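Local coordinates for protein L544 (Acanthamoeba polyphaga mimivirus, PDB 4AMQ) that probably acts as a metal-dependent nucleotidyl transferase, carried in the virion and possibly linked to transcription-coupled DNA repair, at residues S56-D68 / E266-Q278. Numbering follows the deposited sequence.
Sequences SFRRRIPYITDID and EYIIETKFGLYKQ. With MN (manganese (II) ion), chain B; MN (manganese (II) ion), chain C.
R59 and the glutamates E266 and E270 form a charged cluster, with K277, that joins the nucleotidyltransferase domain to the helical domain. R59 NH1 serves both carboxylates within its guanidinium plane: the bond to E270 OE2 is nearly straight (3.3 Å, 174°) but meets that oxygen from above the carboxylate plane, whereas the more bent bond to E266 OE2 (3.1 Å) takes its syn lone pair. K277 NZ, from the following helix 274-292, bonds the other oxygen of E270, OE1, at 2.7 Å. R252 also pairs with both glutamates, a second cation that should help keep them ionised.

Van der Waals contacts lie beside this network. I61 CG2 rests 3.5 Å from E270 CD, and P62 CG sits against E270 O and T271 OG1. The Y63 ring lies along the break between the two helices: L275 CB makes a CH-pi contact over its face, while CD2 comes 3.5 Å from G274 CA, where the absence of a side chain admits the ring. Y63 CG lies beside its backbone N, opposite the carbonyl carbon (chi1 -66°), which turns the ring onto this surface.

Polar backbone groups are bridged too. Q278 NE2 donates to I64 O (2.9 Å, 147°), reached by an extended side chain, and also bonds L24 O. One water links Y63 O, G274 O and K277 NZ; another links Y63 N with E270 O and OE1.

The loop after helix 55-58, which closes with a Schellman motif at R60, thus packs on the junction of helices 259-272 and 274-292, with helix 248-254 alongside. It then enters strand 66-72, where D66 and D68 bind both manganese ions and D213 of strand 209-217 joins them at one, as expected for a nucleotidyltransferase metal site.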
# COMPACT_ATOMS: atom_id res chain seq x y z
N SER A 56 -2.28 11.30 1.82
CA SER A 56 -3.58 11.65 1.28
C SER A 56 -4.62 12.00 2.34
O SER A 56 -5.50 12.82 2.10
CB SER A 56 -4.11 10.52 0.38
OG SER A 56 -4.37 9.35 1.13
N PHE A 57 -4.53 11.37 3.51
CA PHE A 57 -5.48 11.65 4.58
C PHE A 57 -5.26 13.05 5.17
O PHE A 57 -6.21 13.73 5.53
CB PHE A 57 -5.40 10.59 5.68
CG PHE A 57 -6.49 10.71 6.71
CD1 PHE A 57 -7.81 10.55 6.35
CD2 PHE A 57 -6.18 10.96 8.04
CE1 PHE A 57 -8.82 10.65 7.29
CE2 PHE A 57 -7.19 11.06 8.99
CZ PHE A 57 -8.51 10.90 8.61
N ARG A 58 -4.00 13.47 5.26
CA ARG A 58 -3.68 14.83 5.69
C ARG A 58 -4.31 15.85 4.74
O ARG A 58 -4.74 16.92 5.17
CB ARG A 58 -2.17 15.03 5.78
CG ARG A 58 -1.74 16.49 5.96
CD ARG A 58 -0.22 16.62 6.03
NE ARG A 58 0.43 15.85 4.98
CZ ARG A 58 1.75 15.76 4.82
NH1 ARG A 58 2.57 16.40 5.65
NH2 ARG A 58 2.26 15.02 3.84
N ARG A 59 -4.36 15.50 3.46
CA ARG A 59 -4.98 16.35 2.45
C ARG A 59 -6.50 16.17 2.42
O ARG A 59 -7.20 16.86 1.69
CB ARG A 59 -4.40 16.07 1.07
CG ARG A 59 -2.97 16.55 0.88
CD ARG A 59 -2.48 16.28 -0.54
NE ARG A 59 -2.21 14.86 -0.77
CZ ARG A 59 -2.79 14.13 -1.71
NH1 ARG A 59 -3.70 14.66 -2.52
NH2 ARG A 59 -2.47 12.85 -1.84
N ARG A 60 -6.98 15.21 3.21
CA ARG A 60 -8.42 14.96 3.32
C ARG A 60 -9.08 14.72 1.97
O ARG A 60 -10.13 15.29 1.69
CB ARG A 60 -9.11 16.11 4.04
CG ARG A 60 -8.61 16.36 5.46
CD ARG A 60 -9.31 17.56 6.08
NE ARG A 60 -9.20 17.57 7.54
CZ ARG A 60 -8.25 18.21 8.21
NH1 ARG A 60 -7.32 18.90 7.56
NH2 ARG A 60 -8.23 18.16 9.54
N ILE A 61 -8.46 13.90 1.12
CA ILE A 61 -9.03 13.58 -0.18
C ILE A 61 -10.41 12.94 -0.01
O ILE A 61 -10.62 12.18 0.93
CB ILE A 61 -8.13 12.64 -0.99
CG1 ILE A 61 -7.94 11.30 -0.26
CG2 ILE A 61 -6.78 13.29 -1.27
CD1 ILE A 61 -7.24 10.25 -1.08
N PRO A 62 -11.34 13.26 -0.91
CA PRO A 62 -12.73 12.81 -0.78
C PRO A 62 -12.87 11.29 -0.77
O PRO A 62 -13.65 10.75 0.01
CB PRO A 62 -13.42 13.41 -2.02
CG PRO A 62 -12.32 13.69 -2.98
CD PRO A 62 -11.13 14.06 -2.13
N TYR A 63 -12.12 10.60 -1.63
CA TYR A 63 -12.21 9.14 -1.69
C TYR A 63 -11.09 8.48 -0.89
O TYR A 63 -10.09 8.05 -1.45
CB TYR A 63 -12.18 8.66 -3.14
CG TYR A 63 -13.38 9.09 -3.94
CD1 TYR A 63 -14.56 8.36 -3.90
CD2 TYR A 63 -13.34 10.22 -4.75
CE1 TYR A 63 -15.67 8.74 -4.63
CE2 TYR A 63 -14.44 10.61 -5.49
CZ TYR A 63 -15.60 9.87 -5.43
OH TYR A 63 -16.70 10.25 -6.17
N ILE A 64 -11.28 8.40 0.42
CA ILE A 64 -10.26 7.88 1.32
C ILE A 64 -9.67 6.56 0.84
O ILE A 64 -10.40 5.64 0.47
CB ILE A 64 -10.81 7.70 2.75
CG1 ILE A 64 -11.32 9.04 3.29
CG2 ILE A 64 -9.74 7.12 3.67
CD1 ILE A 64 -11.87 8.96 4.69
N THR A 65 -8.34 6.48 0.83
CA THR A 65 -7.64 5.27 0.41
C THR A 65 -7.01 4.57 1.61
O THR A 65 -7.31 3.41 1.90
CB THR A 65 -6.55 5.59 -0.62
OG1 THR A 65 -5.67 6.59 -0.10
CG2 THR A 65 -7.18 6.09 -1.91
N ASP A 66 -6.14 5.29 2.31
CA ASP A 66 -5.50 4.76 3.50
C ASP A 66 -5.06 5.89 4.43
O ASP A 66 -5.19 7.06 4.09
CB ASP A 66 -4.30 3.89 3.12
CG ASP A 66 -3.19 4.70 2.48
OD1 ASP A 66 -3.47 5.46 1.53
OD2 ASP A 66 -2.03 4.59 2.93
N ILE A 67 -4.54 5.53 5.59
CA ILE A 67 -4.03 6.51 6.53
C ILE A 67 -2.55 6.26 6.83
O ILE A 67 -2.17 5.15 7.21
CB ILE A 67 -4.83 6.54 7.86
CG1 ILE A 67 -6.23 7.13 7.64
CG2 ILE A 67 -4.10 7.34 8.92
CD1 ILE A 67 -7.19 6.22 6.91
N ASP A 68 -1.73 7.28 6.63
CA ASP A 68 -0.30 7.22 6.91
C ASP A 68 0.01 8.12 8.10
O ASP A 68 -0.37 9.30 8.12
CB ASP A 68 0.52 7.69 5.71
CG ASP A 68 0.32 6.81 4.49
OD1 ASP A 68 0.03 5.61 4.67
OD2 ASP A 68 0.46 7.32 3.36
N GLU A 266 -5.61 18.66 -8.66
CA GLU A 266 -6.14 18.01 -7.47
C GLU A 266 -7.57 17.55 -7.73
O GLU A 266 -7.96 16.45 -7.34
CB GLU A 266 -6.11 18.97 -6.28
CG GLU A 266 -6.53 18.34 -4.95
CD GLU A 266 -5.45 17.44 -4.35
OE1 GLU A 266 -4.46 17.14 -5.05
OE2 GLU A 266 -5.60 17.03 -3.18
N TYR A 267 -8.36 18.40 -8.38
CA TYR A 267 -9.73 18.05 -8.72
C TYR A 267 -9.78 16.83 -9.64
O TYR A 267 -10.54 15.89 -9.40
CB TYR A 267 -10.44 19.22 -9.39
CG TYR A 267 -11.82 18.86 -9.90
CD1 TYR A 267 -12.94 18.98 -9.09
CD2 TYR A 267 -11.99 18.38 -11.19
CE1 TYR A 267 -14.19 18.64 -9.55
CE2 TYR A 267 -13.24 18.04 -11.66
CZ TYR A 267 -14.34 18.17 -10.84
OH TYR A 267 -15.58 17.83 -11.32
N ILE A 268 -8.95 16.85 -10.68
CA ILE A 268 -8.92 15.77 -11.66
C ILE A 268 -8.52 14.44 -11.03
O ILE A 268 -9.19 13.42 -11.22
CB ILE A 268 -7.94 16.10 -12.80
CG1 ILE A 268 -8.39 17.37 -13.53
CG2 ILE A 268 -7.84 14.94 -13.77
CD1 ILE A 268 -7.39 17.88 -14.54
N ILE A 269 -7.42 14.46 -10.28
CA ILE A 269 -6.88 13.26 -9.66
C ILE A 269 -7.79 12.73 -8.55
O ILE A 269 -8.09 11.54 -8.50
CB ILE A 269 -5.47 13.52 -9.10
CG1 ILE A 269 -4.51 13.90 -10.23
CG2 ILE A 269 -4.95 12.30 -8.34
CD1 ILE A 269 -3.13 14.32 -9.77
N GLU A 270 -8.23 13.62 -7.67
CA GLU A 270 -8.90 13.22 -6.43
C GLU A 270 -10.43 13.20 -6.48
O GLU A 270 -11.07 12.50 -5.70
CB GLU A 270 -8.42 14.10 -5.27
CG GLU A 270 -6.91 14.13 -5.09
CD GLU A 270 -6.33 12.77 -4.74
OE1 GLU A 270 -7.11 11.82 -4.53
OE2 GLU A 270 -5.09 12.65 -4.68
N THR A 271 -11.02 13.98 -7.39
CA THR A 271 -12.48 14.02 -7.47
C THR A 271 -13.01 13.35 -8.74
O THR A 271 -13.77 12.38 -8.67
CB THR A 271 -13.04 15.45 -7.36
OG1 THR A 271 -12.73 15.98 -6.06
CG2 THR A 271 -14.55 15.46 -7.54
N LYS A 272 -12.59 13.85 -9.89
CA LYS A 272 -13.05 13.29 -11.15
C LYS A 272 -12.70 11.81 -11.28
O LYS A 272 -13.53 11.00 -11.71
CB LYS A 272 -12.48 14.08 -12.33
CG LYS A 272 -12.98 13.59 -13.68
CD LYS A 272 -12.53 14.51 -14.79
CE LYS A 272 -12.91 13.94 -16.15
NZ LYS A 272 -14.38 13.74 -16.27
N PHE A 273 -11.46 11.46 -10.92
CA PHE A 273 -11.00 10.07 -11.04
C PHE A 273 -10.73 9.44 -9.68
O PHE A 273 -10.13 8.37 -9.59
CB PHE A 273 -9.76 10.00 -11.92
CG PHE A 273 -9.99 10.49 -13.33
CD1 PHE A 273 -10.85 9.83 -14.18
CD2 PHE A 273 -9.33 11.62 -13.79
CE1 PHE A 273 -11.06 10.28 -15.47
CE2 PHE A 273 -9.53 12.07 -15.08
CZ PHE A 273 -10.40 11.41 -15.92
N GLY A 274 -11.17 10.11 -8.62
CA GLY A 274 -10.95 9.64 -7.27
C GLY A 274 -11.38 8.21 -7.00
O GLY A 274 -10.68 7.47 -6.32
N LEU A 275 -12.53 7.82 -7.55
CA LEU A 275 -13.08 6.48 -7.28
C LEU A 275 -12.29 5.38 -7.99
O LEU A 275 -12.18 4.27 -7.49
CB LEU A 275 -14.56 6.42 -7.65
CG LEU A 275 -15.28 5.10 -7.33
CD1 LEU A 275 -15.02 4.67 -5.89
CD2 LEU A 275 -16.77 5.19 -7.62
N TYR A 276 -11.75 5.70 -9.16
CA TYR A 276 -10.88 4.77 -9.87
C TYR A 276 -9.67 4.41 -9.02
O TYR A 276 -9.28 3.24 -8.94
CB TYR A 276 -10.40 5.37 -11.19
CG TYR A 276 -11.49 5.59 -12.22
CD1 TYR A 276 -12.32 6.70 -12.14
CD2 TYR A 276 -11.67 4.70 -13.27
CE1 TYR A 276 -13.31 6.92 -13.08
CE2 TYR A 276 -12.66 4.91 -14.21
CZ TYR A 276 -13.48 6.02 -14.11
OH TYR A 276 -14.47 6.25 -15.04
N LYS A 277 -9.07 5.41 -8.39
CA LYS A 277 -7.89 5.19 -7.55
C LYS A 277 -8.24 4.43 -6.28
O LYS A 277 -7.50 3.56 -5.84
CB LYS A 277 -7.20 6.53 -7.22
CG LYS A 277 -6.14 6.44 -6.14
CD LYS A 277 -5.15 7.60 -6.22
CE LYS A 277 -5.82 8.96 -6.11
NZ LYS A 277 -6.35 9.22 -4.74
N GLN A 278 -9.39 4.76 -5.69
CA GLN A 278 -9.81 4.13 -4.44
C GLN A 278 -10.08 2.64 -4.65
O GLN A 278 -9.72 1.82 -3.82
CB GLN A 278 -11.04 4.83 -3.86
CG GLN A 278 -11.32 4.47 -2.41
CD GLN A 278 -12.74 4.80 -1.98
OE1 GLN A 278 -13.71 4.31 -2.57
NE2 GLN A 278 -12.87 5.64 -0.96
MN MN B . -1.61 6.91 1.82
MN MN C . 0.04 3.88 3.14
O HOH W 1 -8.96 7.81 -4.13
O HOH W 2 -10.05 11.17 -3.68
O HOH W 3 -4.10 8.33 -2.34
O HOH W 4 -1.98 7.00 -0.40
O HOH W 5 0.04 2.11 1.29